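Beta-galactosidase (Trichoderma reesei, PDB 3OG2) probably hydrolyses terminal non-reducing beta-D-galactose residues in beta-D-galactosides, as a glycoside hydrolase of family 35. Local coordinates at residues G45-F50 against N71-Y76; F50-P55 against M323-T328; T720-R725 against A815-S820; Q726-S731 against S763-D768. One frame throughout, in Å; residues are numbered along the deposited sequence.

Interaction 1. Residues G45-F50 against N71-Y76; sequences GEVHPF and NTVSFY
G45-V47 and T72-S74 run side by side as parallel strands, with G45 facing V73 and E46 facing S74. Three backbone hydrogen bonds join them: G45 N to T72 O, S74 N to G45 O, and V47 N to S74 O, the last 3.0 Å long and nearly straight at 167°.

Among the polar side chains, E46 is the hub. Its CG is anti to the backbone N (chi1 -168°) and the chain bends at chi2, which swings the carboxylate back over S74. S74 OG donates to E46 OE1 at 2.6 Å, arriving from above the carboxylate plane. H48 NE2, with OE2 in the plane of its imidazole, gives a 2.8 Å bond to the anti lone pair of E46 OE2. N320 also bonds OE1, and R114 forms a salt bridge to OE2, so this buried acid has mates for both oxygens. With an alanine in its place, R114 would probably lose this counter-charge and the H48 ring would be less firmly fixed in rotation.

The rings meet less regularly. Y76 CB lies over one face of the H48 ring, 4.3 Å from its centroid, while the two rings are inclined at 42°. F50 turns an edge to the Y76 backbone, CE2 standing 3.5 Å from Y76 O.

Away from the carboxylate the contacts are apolar, against F100 of helix 98-107: V47 CB meets V73 CG1 at 3.8 Å, and P49 CD touches F75 CB at 3.7 Å.

This is the first beta-alpha-beta crossover (38-47, 58-66, 72-76) of the TIM barrel, ending at the galactose site, where Y76, a galactose-binding residue, bonds N179 through OH.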
loop_
_atom_site.group_PDB
_atom_site.type_symbol
_atom_site.label_atom_id
_atom_site.label_comp_id
_atom_site.label_asym_id
_atom_site.label_seq_id
_atom_site.Cartn_x
_atom_site.Cartn_y
_atom_site.Cartn_z
ATOM N N GLY A 45 9.772 0.313 1.530
ATOM C CA GLY A 45 8.422 0.653 1.101
ATOM C C GLY A 45 7.438 -0.400 1.596
ATOM O O GLY A 45 7.756 -1.592 1.488
ATOM N N GLU A 46 6.257 -0.030 1.987
ATOM C CA GLU A 46 5.264 -0.980 2.446
ATOM C C GLU A 46 4.471 -1.567 1.258
ATOM O O GLU A 46 3.984 -0.796 0.417
ATOM C CB GLU A 46 4.245 -0.284 3.373
ATOM C CG GLU A 46 3.372 -1.285 4.085
ATOM C CD GLU A 46 3.899 -1.840 5.380
ATOM O OE1 GLU A 46 5.024 -1.480 5.842
ATOM O OE2 GLU A 46 3.174 -2.687 5.991
ATOM N N VAL A 47 4.370 -2.896 1.261
ATOM C CA VAL A 47 3.621 -3.682 0.257
ATOM C C VAL A 47 2.910 -4.803 0.995
ATOM O O VAL A 47 3.546 -5.449 1.813
ATOM C CB VAL A 47 4.553 -4.283 -0.799
ATOM C CG1 VAL A 47 3.770 -5.172 -1.783
ATOM C CG2 VAL A 47 5.336 -3.199 -1.538
ATOM N N HIS A 48 1.642 -5.028 0.697
ATOM C CA HIS A 48 0.903 -6.078 1.426
ATOM C C HIS A 48 0.586 -7.188 0.455
ATOM O O HIS A 48 -0.201 -6.997 -0.457
ATOM C CB HIS A 48 -0.394 -5.542 2.003
ATOM C CG HIS A 48 -0.114 -4.509 3.075
ATOM N ND1 HIS A 48 -1.056 -3.678 3.558
ATOM C CD2 HIS A 48 1.065 -4.277 3.728
ATOM C CE1 HIS A 48 -0.455 -2.908 4.491
ATOM N NE2 HIS A 48 0.822 -3.244 4.607
ATOM N N PRO A 49 1.223 -8.357 0.583
ATOM C CA PRO A 49 1.073 -9.409 -0.443
ATOM C C PRO A 49 -0.377 -9.801 -0.632
ATOM O O PRO A 49 -0.785 -10.123 -1.756
ATOM C CB PRO A 49 1.927 -10.565 0.075
ATOM C CG PRO A 49 2.278 -10.250 1.474
ATOM C CD PRO A 49 2.195 -8.737 1.634
ATOM N N PHE A 50 -1.168 -9.792 0.446
ATOM C CA PHE A 50 -2.553 -10.225 0.292
ATOM C C PHE A 50 -3.433 -9.235 -0.439
ATOM O O PHE A 50 -4.571 -9.603 -0.769
ATOM C CB PHE A 50 -3.122 -10.540 1.702
ATOM C CG PHE A 50 -2.991 -9.382 2.671
ATOM C CD1 PHE A 50 -3.956 -8.378 2.699
ATOM C CD2 PHE A 50 -1.890 -9.333 3.546
ATOM C CE1 PHE A 50 -3.854 -7.284 3.560
ATOM C CE2 PHE A 50 -1.793 -8.221 4.379
ATOM C CZ PHE A 50 -2.734 -7.203 4.390
ATOM N N ASN A 71 16.003 -0.382 -0.531
ATOM C CA ASN A 71 16.650 -1.699 -0.389
ATOM C C ASN A 71 15.756 -2.694 0.307
ATOM O O ASN A 71 16.130 -3.884 0.383
ATOM C CB ASN A 71 17.995 -1.604 0.343
ATOM C CG ASN A 71 17.905 -0.701 1.556
ATOM O OD1 ASN A 71 16.909 -0.657 2.266
ATOM N ND2 ASN A 71 18.978 0.069 1.749
ATOM N N THR A 72 14.566 -2.265 0.751
ATOM C CA THR A 72 13.735 -3.074 1.653
ATOM C C THR A 72 12.269 -2.863 1.335
ATOM O O THR A 72 11.867 -1.801 0.855
ATOM C CB THR A 72 14.065 -2.689 3.093
ATOM O OG1 THR A 72 15.464 -2.877 3.363
ATOM C CG2 THR A 72 13.292 -3.488 4.131
ATOM N N VAL A 73 11.502 -3.888 1.624
ATOM C CA VAL A 73 10.046 -3.816 1.640
ATOM C C VAL A 73 9.590 -4.322 3.012
ATOM O O VAL A 73 10.108 -5.315 3.524
ATOM C CB VAL A 73 9.447 -4.642 0.483
ATOM C CG1 VAL A 73 7.985 -5.031 0.716
ATOM C CG2 VAL A 73 9.578 -3.771 -0.790
ATOM N N SER A 74 8.577 -3.625 3.526
ATOM C CA SER A 74 7.891 -4.035 4.744
ATOM C C SER A 74 6.519 -4.574 4.408
ATOM O O SER A 74 5.845 -3.985 3.579
ATOM C CB SER A 74 7.780 -2.770 5.620
ATOM O OG SER A 74 6.978 -3.008 6.772
ATOM N N PHE A 75 6.134 -5.701 5.043
ATOM C CA PHE A 75 4.854 -6.292 4.678
ATOM C C PHE A 75 4.128 -6.802 5.904
ATOM O O PHE A 75 4.741 -7.311 6.844
ATOM C CB PHE A 75 5.024 -7.428 3.684
ATOM C CG PHE A 75 5.730 -8.676 4.211
ATOM C CD1 PHE A 75 7.125 -8.760 4.307
ATOM C CD2 PHE A 75 4.964 -9.770 4.632
ATOM C CE1 PHE A 75 7.731 -9.934 4.784
ATOM C CE2 PHE A 75 5.582 -10.938 5.086
ATOM C CZ PHE A 75 6.960 -11.015 5.161
ATOM N N TYR A 76 2.802 -6.710 5.848
ATOM C CA TYR A 76 1.933 -7.363 6.814
ATOM C C TYR A 76 1.560 -8.744 6.290
ATOM O O TYR A 76 1.545 -8.978 5.057
ATOM C CB TYR A 76 0.649 -6.551 7.020
ATOM C CG TYR A 76 0.754 -5.362 7.951
ATOM C CD1 TYR A 76 1.431 -5.407 9.190
ATOM C CD2 TYR A 76 0.059 -4.198 7.588
ATOM C CE1 TYR A 76 1.444 -4.267 10.018
ATOM C CE2 TYR A 76 0.078 -3.085 8.414
ATOM C CZ TYR A 76 0.768 -3.136 9.615
ATOM O OH TYR A 76 0.768 -2.000 10.381
#

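Interaction 2. Residues F50-P55 against M323-T328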
loop_
_atom_site.group_PDB
_atom_site.type_symbol
_atom_site.label_atom_id
_atom_site.label_comp_id
_atom_site.label_asym_id
_atom_site.label_seq_id
_atom_site.Cartn_x
_atom_site.Cartn_y
_atom_site.Cartn_z
ATOM N N PHE A 50 -1.168 -9.792 0.446
ATOM C CA PHE A 50 -2.553 -10.225 0.292
ATOM C C PHE A 50 -3.433 -9.235 -0.439
ATOM O O PHE A 50 -4.571 -9.603 -0.769
ATOM C CB PHE A 50 -3.122 -10.540 1.702
ATOM C CG PHE A 50 -2.991 -9.382 2.671
ATOM C CD1 PHE A 50 -3.956 -8.378 2.699
ATOM C CD2 PHE A 50 -1.890 -9.333 3.546
ATOM C CE1 PHE A 50 -3.854 -7.284 3.560
ATOM C CE2 PHE A 50 -1.793 -8.221 4.379
ATOM C CZ PHE A 50 -2.734 -7.203 4.390
ATOM N N ARG A 51 -2.941 -8.029 -0.700
ATOM C CA ARG A 51 -3.712 -7.033 -1.472
ATOM C C ARG A 51 -3.399 -7.081 -2.976
ATOM O O ARG A 51 -3.959 -6.300 -3.741
ATOM C CB ARG A 51 -3.439 -5.646 -0.924
ATOM C CG ARG A 51 -4.335 -5.429 0.337
ATOM C CD ARG A 51 -3.961 -4.169 1.091
ATOM N NE ARG A 51 -5.093 -3.647 1.878
ATOM C CZ ARG A 51 -5.016 -3.168 3.105
ATOM N NH1 ARG A 51 -3.913 -3.194 3.853
ATOM N NH2 ARG A 51 -6.152 -2.670 3.583
ATOM N N LEU A 52 -2.601 -8.069 -3.407
ATOM C CA LEU A 52 -2.270 -8.278 -4.819
ATOM C C LEU A 52 -2.178 -9.786 -5.028
ATOM O O LEU A 52 -1.072 -10.351 -4.913
ATOM C CB LEU A 52 -0.956 -7.559 -5.202
ATOM C CG LEU A 52 -0.565 -7.738 -6.678
ATOM C CD1 LEU A 52 -1.630 -7.267 -7.625
ATOM C CD2 LEU A 52 0.742 -6.986 -6.936
ATOM N N PRO A 53 -3.305 -10.449 -5.261
ATOM C CA PRO A 53 -3.326 -11.927 -5.323
ATOM C C PRO A 53 -2.915 -12.428 -6.690
ATOM O O PRO A 53 -3.581 -13.304 -7.282
ATOM C CB PRO A 53 -4.790 -12.233 -4.997
ATOM C CG PRO A 53 -5.547 -11.074 -5.635
ATOM C CD PRO A 53 -4.643 -9.862 -5.376
ATOM N N VAL A 54 -1.794 -11.907 -7.171
ATOM C CA VAL A 54 -1.243 -12.324 -8.490
ATOM C C VAL A 54 0.238 -12.534 -8.261
ATOM O O VAL A 54 1.032 -11.564 -8.301
ATOM C CB VAL A 54 -1.448 -11.269 -9.556
ATOM C CG1 VAL A 54 -0.857 -11.727 -10.911
ATOM C CG2 VAL A 54 -2.938 -10.946 -9.746
ATOM N N PRO A 55 0.630 -13.764 -7.969
ATOM C CA PRO A 55 2.009 -14.023 -7.573
ATOM C C PRO A 55 3.049 -13.509 -8.553
ATOM O O PRO A 55 4.118 -13.012 -8.112
ATOM C CB PRO A 55 2.064 -15.559 -7.481
ATOM C CG PRO A 55 0.673 -15.985 -7.194
ATOM C CD PRO A 55 -0.234 -14.961 -7.838
ATOM N N MET A 323 1.764 3.831 2.640
ATOM C CA MET A 323 2.074 2.698 1.762
ATOM C C MET A 323 3.018 3.170 0.640
ATOM O O MET A 323 3.019 4.361 0.286
ATOM C CB MET A 323 0.802 2.212 1.070
ATOM C CG MET A 323 -0.258 1.625 2.029
ATOM S SD MET A 323 0.344 0.222 2.985
ATOM C CE MET A 323 0.497 -1.033 1.712
ATOM N N THR A 324 3.741 2.233 0.049
ATOM C CA THR A 324 4.433 2.503 -1.215
ATOM C C THR A 324 3.644 1.935 -2.383
ATOM O O THR A 324 3.508 2.617 -3.390
ATOM C CB THR A 324 5.870 1.987 -1.129
ATOM O OG1 THR A 324 6.552 2.772 -0.106
ATOM C CG2 THR A 324 6.638 2.199 -2.415
ATOM N N PHE A 325 3.106 0.738 -2.248
ATOM C CA PHE A 325 2.130 0.200 -3.189
ATOM C C PHE A 325 0.959 -0.298 -2.327
ATOM O O PHE A 325 1.222 -1.165 -1.465
ATOM C CB PHE A 325 2.714 -0.933 -4.050
ATOM C CG PHE A 325 1.591 -1.691 -4.766
ATOM C CD1 PHE A 325 0.896 -1.109 -5.809
ATOM C CD2 PHE A 325 1.274 -2.989 -4.338
ATOM C CE1 PHE A 325 -0.132 -1.814 -6.441
ATOM C CE2 PHE A 325 0.250 -3.672 -4.982
ATOM C CZ PHE A 325 -0.435 -3.089 -6.034
ATOM N N GLY A 326 -0.255 0.179 -2.519
ATOM C CA GLY A 326 -1.371 -0.170 -1.685
ATOM C C GLY A 326 -2.159 -1.363 -2.162
ATOM O O GLY A 326 -2.593 -2.202 -1.369
ATOM N N GLY A 327 -2.414 -1.502 -3.477
ATOM C CA GLY A 327 -3.224 -2.606 -3.960
ATOM C C GLY A 327 -4.723 -2.433 -3.654
ATOM O O GLY A 327 -5.252 -1.302 -3.594
ATOM N N THR A 328 -5.393 -3.576 -3.496
ATOM C CA THR A 328 -6.842 -3.555 -3.496
ATOM C C THR A 328 -7.407 -4.397 -2.369
ATOM O O THR A 328 -6.899 -5.521 -2.120
ATOM C CB THR A 328 -7.342 -4.150 -4.838
ATOM O OG1 THR A 328 -6.718 -3.359 -5.906
ATOM C CG2 THR A 328 -8.835 -4.039 -4.995
#
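One backbone hydrogen bond joins R51 to T328, T328 N reaching R51 O at 3.1 Å in the carbonyl plane, on a lone pair, with an N-H...O angle of 163°. It ties together two TIM-barrel loops, those that follow the neighbouring strands 38-47 and 318-321. G327 suits the approach: its phi is positive (74°), and a side chain there would run into R51 O.

R51 carries most of the side-chain contact. Extended from CG to NE, its aliphatic part passes alongside the second loop, with CD 3.4 Å from G326 O and CG 3.6 Å from T328 O. A long chain with a charged end suits this place, since it packs along the loop and still reaches further: the guanidinium bonds N329, H48 ND1 and the carbonyl of A121, a galactose-binding residue, and lies in a cation-pi contact with Y342. R51 thus probably acts as a second-shell residue beside the substrate site. T328 in turn directs OG1 to E350.

L52 and F325 supply the apolar part, their side chains crossing at about a right angle. L52 CD2 touches F325 CE2 at 3.9 Å, and the F325 ring folds back on its own loop to place G327 N 3.6 Å above the centre of one face.

Interaction 3. Residues T720-R725 against A815-S820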
loop_
_atom_site.group_PDB
_atom_site.type_symbol
_atom_site.label_atom_id
_atom_site.label_comp_id
_atom_site.label_asym_id
_atom_site.label_seq_id
_atom_site.Cartn_x
_atom_site.Cartn_y
_atom_site.Cartn_z
ATOM N N THR A 720 -46.182 -15.829 14.172
ATOM C CA THR A 720 -47.624 -15.993 13.896
ATOM C C THR A 720 -48.326 -14.711 14.194
ATOM O O THR A 720 -48.162 -14.150 15.267
ATOM C CB THR A 720 -48.127 -17.127 14.826
ATOM O OG1 THR A 720 -47.409 -18.326 14.484
ATOM C CG2 THR A 720 -49.629 -17.272 14.577
ATOM N N ALA A 721 -49.080 -14.184 13.228
ATOM C CA ALA A 721 -49.727 -12.907 13.469
ATOM C C ALA A 721 -50.726 -13.015 14.598
ATOM O O ALA A 721 -51.582 -13.923 14.593
ATOM C CB ALA A 721 -50.391 -12.383 12.190
ATOM N N ARG A 722 -50.673 -12.052 15.521
ATOM C CA ARG A 722 -51.648 -11.954 16.605
ATOM C C ARG A 722 -52.725 -10.943 16.320
ATOM O O ARG A 722 -53.879 -11.140 16.719
ATOM C CB ARG A 722 -50.942 -11.606 17.923
ATOM C CG ARG A 722 -50.104 -12.853 18.294
ATOM C CD ARG A 722 -50.517 -13.306 19.693
ATOM N NE ARG A 722 -49.276 -13.607 20.433
ATOM C CZ ARG A 722 -48.936 -12.825 21.451
ATOM N NH1 ARG A 722 -49.757 -11.821 21.734
ATOM N NH2 ARG A 722 -47.838 -13.044 22.144
ATOM N N THR A 723 -52.380 -9.853 15.662
ATOM C CA THR A 723 -53.338 -8.843 15.207
ATOM C C THR A 723 -53.067 -8.485 13.737
ATOM O O THR A 723 -52.027 -8.822 13.205
ATOM C CB THR A 723 -53.281 -7.586 16.079
ATOM O OG1 THR A 723 -51.937 -7.068 16.126
ATOM C CG2 THR A 723 -53.657 -7.930 17.524
ATOM N N ALA A 724 -54.055 -7.857 13.120
ATOM C CA ALA A 724 -53.902 -7.557 11.705
ATOM C C ALA A 724 -52.804 -6.533 11.448
ATOM O O ALA A 724 -52.216 -6.523 10.381
ATOM C CB ALA A 724 -55.239 -7.074 11.179
ATOM N N ARG A 725 -52.550 -5.663 12.422
ATOM C CA ARG A 725 -51.442 -4.739 12.286
ATOM C C ARG A 725 -50.469 -4.974 13.427
ATOM O O ARG A 725 -50.918 -5.078 14.585
ATOM C CB ARG A 725 -51.965 -3.288 12.347
ATOM C CG ARG A 725 -50.842 -2.280 12.159
ATOM C CD ARG A 725 -51.390 -0.866 11.996
ATOM N NE ARG A 725 -51.961 -0.665 10.642
ATOM C CZ ARG A 725 -52.464 0.489 10.234
ATOM N NH1 ARG A 725 -52.495 1.537 11.059
ATOM N NH2 ARG A 725 -52.944 0.560 8.974
ATOM N N ALA A 815 -49.019 -6.451 22.828
ATOM C CA ALA A 815 -48.425 -7.711 23.280
ATOM C C ALA A 815 -47.146 -7.997 22.522
ATOM O O ALA A 815 -47.031 -7.694 21.336
ATOM C CB ALA A 815 -49.419 -8.834 23.071
ATOM N N ASN A 816 -46.179 -8.644 23.171
ATOM C CA ASN A 816 -45.006 -9.052 22.413
ATOM C C ASN A 816 -45.256 -10.304 21.575
ATOM O O ASN A 816 -45.964 -11.219 22.025
ATOM C CB ASN A 816 -43.870 -9.394 23.405
ATOM C CG ASN A 816 -43.428 -8.074 24.046
ATOM O OD1 ASN A 816 -43.509 -7.985 25.280
ATOM N ND2 ASN A 816 -43.016 -7.095 23.262
ATOM N N VAL A 817 -44.740 -10.365 20.369
ATOM C CA VAL A 817 -44.930 -11.474 19.453
ATOM C C VAL A 817 -43.561 -12.088 19.232
ATOM O O VAL A 817 -42.633 -11.353 18.874
ATOM C CB VAL A 817 -45.647 -11.018 18.143
ATOM C CG1 VAL A 817 -45.782 -12.227 17.225
ATOM C CG2 VAL A 817 -47.012 -10.443 18.455
ATOM N N SER A 818 -43.442 -13.387 19.509
ATOM C CA SER A 818 -42.162 -14.074 19.397
ATOM C C SER A 818 -41.790 -14.309 17.941
ATOM O O SER A 818 -42.630 -14.567 17.092
ATOM C CB SER A 818 -42.301 -15.450 20.091
ATOM O OG SER A 818 -42.252 -15.175 21.484
ATOM N N ILE A 819 -40.508 -14.257 17.649
ATOM C CA ILE A 819 -39.953 -14.563 16.327
ATOM C C ILE A 819 -38.904 -15.643 16.525
ATOM O O ILE A 819 -38.065 -15.519 17.436
ATOM C CB ILE A 819 -39.306 -13.344 15.667
ATOM C CG1 ILE A 819 -40.315 -12.160 15.595
ATOM C CG2 ILE A 819 -38.750 -13.742 14.319
ATOM C CD1 ILE A 819 -39.678 -10.908 14.997
ATOM N N SER A 820 -38.972 -16.675 15.692
ATOM C CA SER A 820 -37.920 -17.711 15.641
ATOM C C SER A 820 -37.122 -17.497 14.373
ATOM O O SER A 820 -37.695 -17.148 13.330
ATOM C CB SER A 820 -38.486 -19.132 15.718
ATOM O OG SER A 820 -39.167 -19.451 14.540
HETATM O O HOH W 1 -45.078 -15.835 16.850
HETATM O O HOH W 2 -46.111 -14.937 19.951
#
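Water 1 is held between T720 and S818: T720 N donates to it at 2.9 Å, and it donates in turn to S818 O at 2.8 Å. Next to it, S818 N gives water 2 a bond of 3.1 Å, to which R722 NH2 adds a weak one. No direct hydrogen bond crosses this contact, so water mediates its polar part.

R722 is the chief side chain. Bent at chi2 and chi3 (-124° and -136°), away from the staggered minima, it folds across the second segment, which lays the guanidinium beside A815 and N816. NH2 comes to 2.6 Å from N816 O, but at an angle too poor for a hydrogen bond. NH1 lies 3.3 Å from A815 CB, which sits beside the rim of the guanidinium, almost level with it.

V817 reaches both T720 and R722. Its CG1 points at T720 O, 3.6 Å away. CG2 meets R722 CG at 3.9 Å and lies over the centre of one guanidinium face, where a branched aliphatic residue offers the planar cation a greasy platform. R722 and V817 run past one another head to tail.

Within the first loop T723 OG1 donates to R725 O and accepts from S812 N, while Q726 OE1 receives R722 N and T723 N.

Both segments are loops that pass from one sheet to the other: 720-725, in the range of a beta-galactosidase all-beta domain, leads from strand 713-720 to 726-733, and 815-820 from strand 803-811 to 820-824. Two connections between the sheets thus meet side by side, consistent with one end of a beta sandwich.

Interaction 4. Residues Q726-S731 against S763-D768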
loop_
_atom_site.group_PDB
_atom_site.type_symbol
_atom_site.label_atom_id
_atom_site.label_comp_id
_atom_site.label_asym_id
_atom_site.label_seq_id
_atom_site.Cartn_x
_atom_site.Cartn_y
_atom_site.Cartn_z
ATOM N N GLN A 726 -49.162 -5.061 13.107
ATOM C CA GLN A 726 -48.123 -5.255 14.108
ATOM C C GLN A 726 -47.045 -4.213 13.845
ATOM O O GLN A 726 -46.962 -3.724 12.723
ATOM C CB GLN A 726 -47.608 -6.694 14.046
ATOM C CG GLN A 726 -48.788 -7.613 14.454
ATOM C CD GLN A 726 -48.421 -9.022 14.760
ATOM O OE1 GLN A 726 -49.195 -9.776 15.331
ATOM N NE2 GLN A 726 -47.188 -9.416 14.413
ATOM N N GLN A 727 -46.272 -3.944 14.894
ATOM C CA GLN A 727 -45.232 -2.955 14.789
ATOM C C GLN A 727 -43.906 -3.688 14.997
ATOM O O GLN A 727 -43.743 -4.402 15.979
ATOM C CB GLN A 727 -45.420 -1.870 15.845
ATOM C CG GLN A 727 -46.744 -1.096 15.686
ATOM C CD GLN A 727 -46.987 -0.394 14.380
ATOM O OE1 GLN A 727 -48.183 -0.198 14.020
ATOM N NE2 GLN A 727 -45.930 -0.000 13.660
ATOM N N LEU A 728 -42.993 -3.473 14.067
ATOM C CA LEU A 728 -41.679 -4.088 14.147
ATOM C C LEU A 728 -40.594 -3.034 14.350
ATOM O O LEU A 728 -40.517 -2.039 13.619
ATOM C CB LEU A 728 -41.405 -4.797 12.801
ATOM C CG LEU A 728 -40.003 -5.387 12.668
ATOM C CD1 LEU A 728 -39.836 -6.526 13.669
ATOM C CD2 LEU A 728 -39.845 -5.839 11.207
ATOM N N PHE A 729 -39.751 -3.248 15.326
ATOM C CA PHE A 729 -38.567 -2.445 15.610
ATOM C C PHE A 729 -37.420 -3.346 15.253
ATOM O O PHE A 729 -37.410 -4.505 15.732
ATOM C CB PHE A 729 -38.506 -2.049 17.104
ATOM C CG PHE A 729 -37.119 -1.586 17.495
ATOM C CD1 PHE A 729 -36.652 -0.380 16.994
ATOM C CD2 PHE A 729 -36.334 -2.353 18.344
ATOM C CE1 PHE A 729 -35.394 0.052 17.346
ATOM C CE2 PHE A 729 -35.072 -1.917 18.712
ATOM C CZ PHE A 729 -34.619 -0.700 18.221
ATOM N N LEU A 730 -36.500 -2.881 14.454
ATOM C CA LEU A 730 -35.349 -3.679 14.079
ATOM C C LEU A 730 -34.064 -2.872 14.109
ATOM O O LEU A 730 -33.926 -1.860 13.443
ATOM C CB LEU A 730 -35.630 -4.166 12.677
ATOM C CG LEU A 730 -34.869 -5.289 12.106
ATOM C CD1 LEU A 730 -34.981 -6.615 12.874
ATOM C CD2 LEU A 730 -35.375 -5.483 10.668
ATOM N N SER A 731 -33.117 -3.291 14.933
ATOM C CA SER A 731 -31.828 -2.641 15.062
ATOM C C SER A 731 -30.788 -3.492 14.369
ATOM O O SER A 731 -30.556 -4.646 14.790
ATOM C CB SER A 731 -31.538 -2.416 16.552
ATOM O OG SER A 731 -30.288 -1.768 16.724
ATOM N N SER A 763 -34.568 0.867 12.882
ATOM C CA SER A 763 -35.673 1.062 11.967
ATOM C C SER A 763 -36.973 0.600 12.589
ATOM O O SER A 763 -37.052 -0.395 13.306
ATOM C CB SER A 763 -35.379 0.250 10.706
ATOM O OG SER A 763 -34.102 0.590 10.147
ATOM N N SER A 764 -38.051 1.303 12.277
ATOM C CA SER A 764 -39.375 0.935 12.719
ATOM C C SER A 764 -40.297 0.780 11.528
ATOM O O SER A 764 -40.371 1.679 10.691
ATOM C CB SER A 764 -39.879 2.041 13.657
ATOM O OG SER A 764 -39.080 1.993 14.872
ATOM N N TYR A 765 -40.993 -0.336 11.452
ATOM C CA TYR A 765 -41.837 -0.631 10.326
ATOM C C TYR A 765 -43.189 -1.096 10.827
ATOM O O TYR A 765 -43.317 -1.728 11.881
ATOM C CB TYR A 765 -41.190 -1.747 9.488
ATOM C CG TYR A 765 -39.826 -1.463 8.886
ATOM C CD1 TYR A 765 -39.642 -0.477 7.898
ATOM C CD2 TYR A 765 -38.671 -2.146 9.259
ATOM C CE1 TYR A 765 -38.401 -0.195 7.326
ATOM C CE2 TYR A 765 -37.408 -1.882 8.702
ATOM C CZ TYR A 765 -37.283 -0.910 7.733
ATOM O OH TYR A 765 -36.024 -0.643 7.188
ATOM N N THR A 766 -44.254 -0.823 10.065
ATOM C CA THR A 766 -45.554 -1.378 10.353
ATOM C C THR A 766 -45.765 -2.597 9.457
ATOM O O THR A 766 -45.511 -2.518 8.232
ATOM C CB THR A 766 -46.656 -0.342 10.069
ATOM O OG1 THR A 766 -46.411 0.788 10.930
ATOM C CG2 THR A 766 -48.041 -0.876 10.341
ATOM N N LEU A 767 -46.224 -3.675 10.063
ATOM C CA LEU A 767 -46.564 -4.883 9.302
ATOM C C LEU A 767 -48.097 -4.936 9.313
ATOM O O LEU A 767 -48.696 -5.343 10.305
ATOM C CB LEU A 767 -45.933 -6.151 9.860
ATOM C CG LEU A 767 -44.409 -6.055 10.155
ATOM C CD1 LEU A 767 -43.952 -7.376 10.803
ATOM C CD2 LEU A 767 -43.608 -5.712 8.912
ATOM N N ASP A 768 -48.700 -4.492 8.215
ATOM C CA ASP A 768 -50.145 -4.353 8.192
ATOM C C ASP A 768 -50.841 -5.413 7.368
ATOM O O ASP A 768 -50.187 -6.118 6.567
ATOM C CB ASP A 768 -50.456 -2.986 7.548
ATOM C CG ASP A 768 -51.841 -2.487 7.900
ATOM O OD1 ASP A 768 -52.532 -2.961 8.830
ATOM O OD2 ASP A 768 -52.268 -1.543 7.194
HETATM O O HOH W 3 -43.076 0.303 14.368
HETATM O O HOH W 4 -49.001 2.129 12.022
HETATM O O HOH W 5 -32.596 -1.592 10.902
#
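Q727 sets CG anti to its carbonyl carbon (chi1 -62°) and folds again at chi2 (-58°), curling the amide back across to T766, which holds OG1 beside its own backbone N. The two side chains run alongside each other in one direction, and Q727 NE2 donates to T766 OG1 at 2.9 Å, close to the amide plane. Water 3 joins NE2, at 3.0 Å, to Y765 O, and water 4 joins OE1 to T766 OG1; a polar pair of this kind suits an exposed face.

Beneath it runs a regular antiparallel ladder. Q726-L767, L728-Y765 and L730-S763 are hydrogen-bonded pairs, typified by L728 N to Y765 O at 2.8 Å, and Q727-T766 and F729-S764 are the non-hydrogen-bonded pairs between them.

L728, L730 and L767 share the other face with Y765, and these leucines are buried. L728 CB meets L767 CD1 at 4.1 Å, and both leucines press on L778 of the other sheet. L728 CD2 lies at the edge of the Y765 ring, 4.3 Å from Y765 CD2. F729, on the Q727 face, has S764 OG at its ring edge, 4.0 Å from CD1. At the far end water 5 spans L730 O and S763 OG.

The chemistry implies an amphipathic strand pair: mainly leucines on the inner face, with S763 and water 5 at its margin, and Q727, T766, S764 and two waters on the outer face beside F729.

Interactions 1 and 2 are fully buried in the TIM barrel and share F50; strand 38-47 and the loop after it serve both, and E46 O of the first probably receives T324 N and F325 N of the second. There the chemistry is charged and aromatic, close to the galactose site. Interactions 3 and 4 lie in an all-beta region, their nearest atoms at least about 27 Å from the barrel pair. Interaction 4 is nested inside the chain loop that interaction 3 closes, and a salt bridge from R725 NH2 to D768 OD2 joins them. Interaction 4 relies on a backbone ladder and leucines, partly buried, whereas interaction 3 is a watery surface contact.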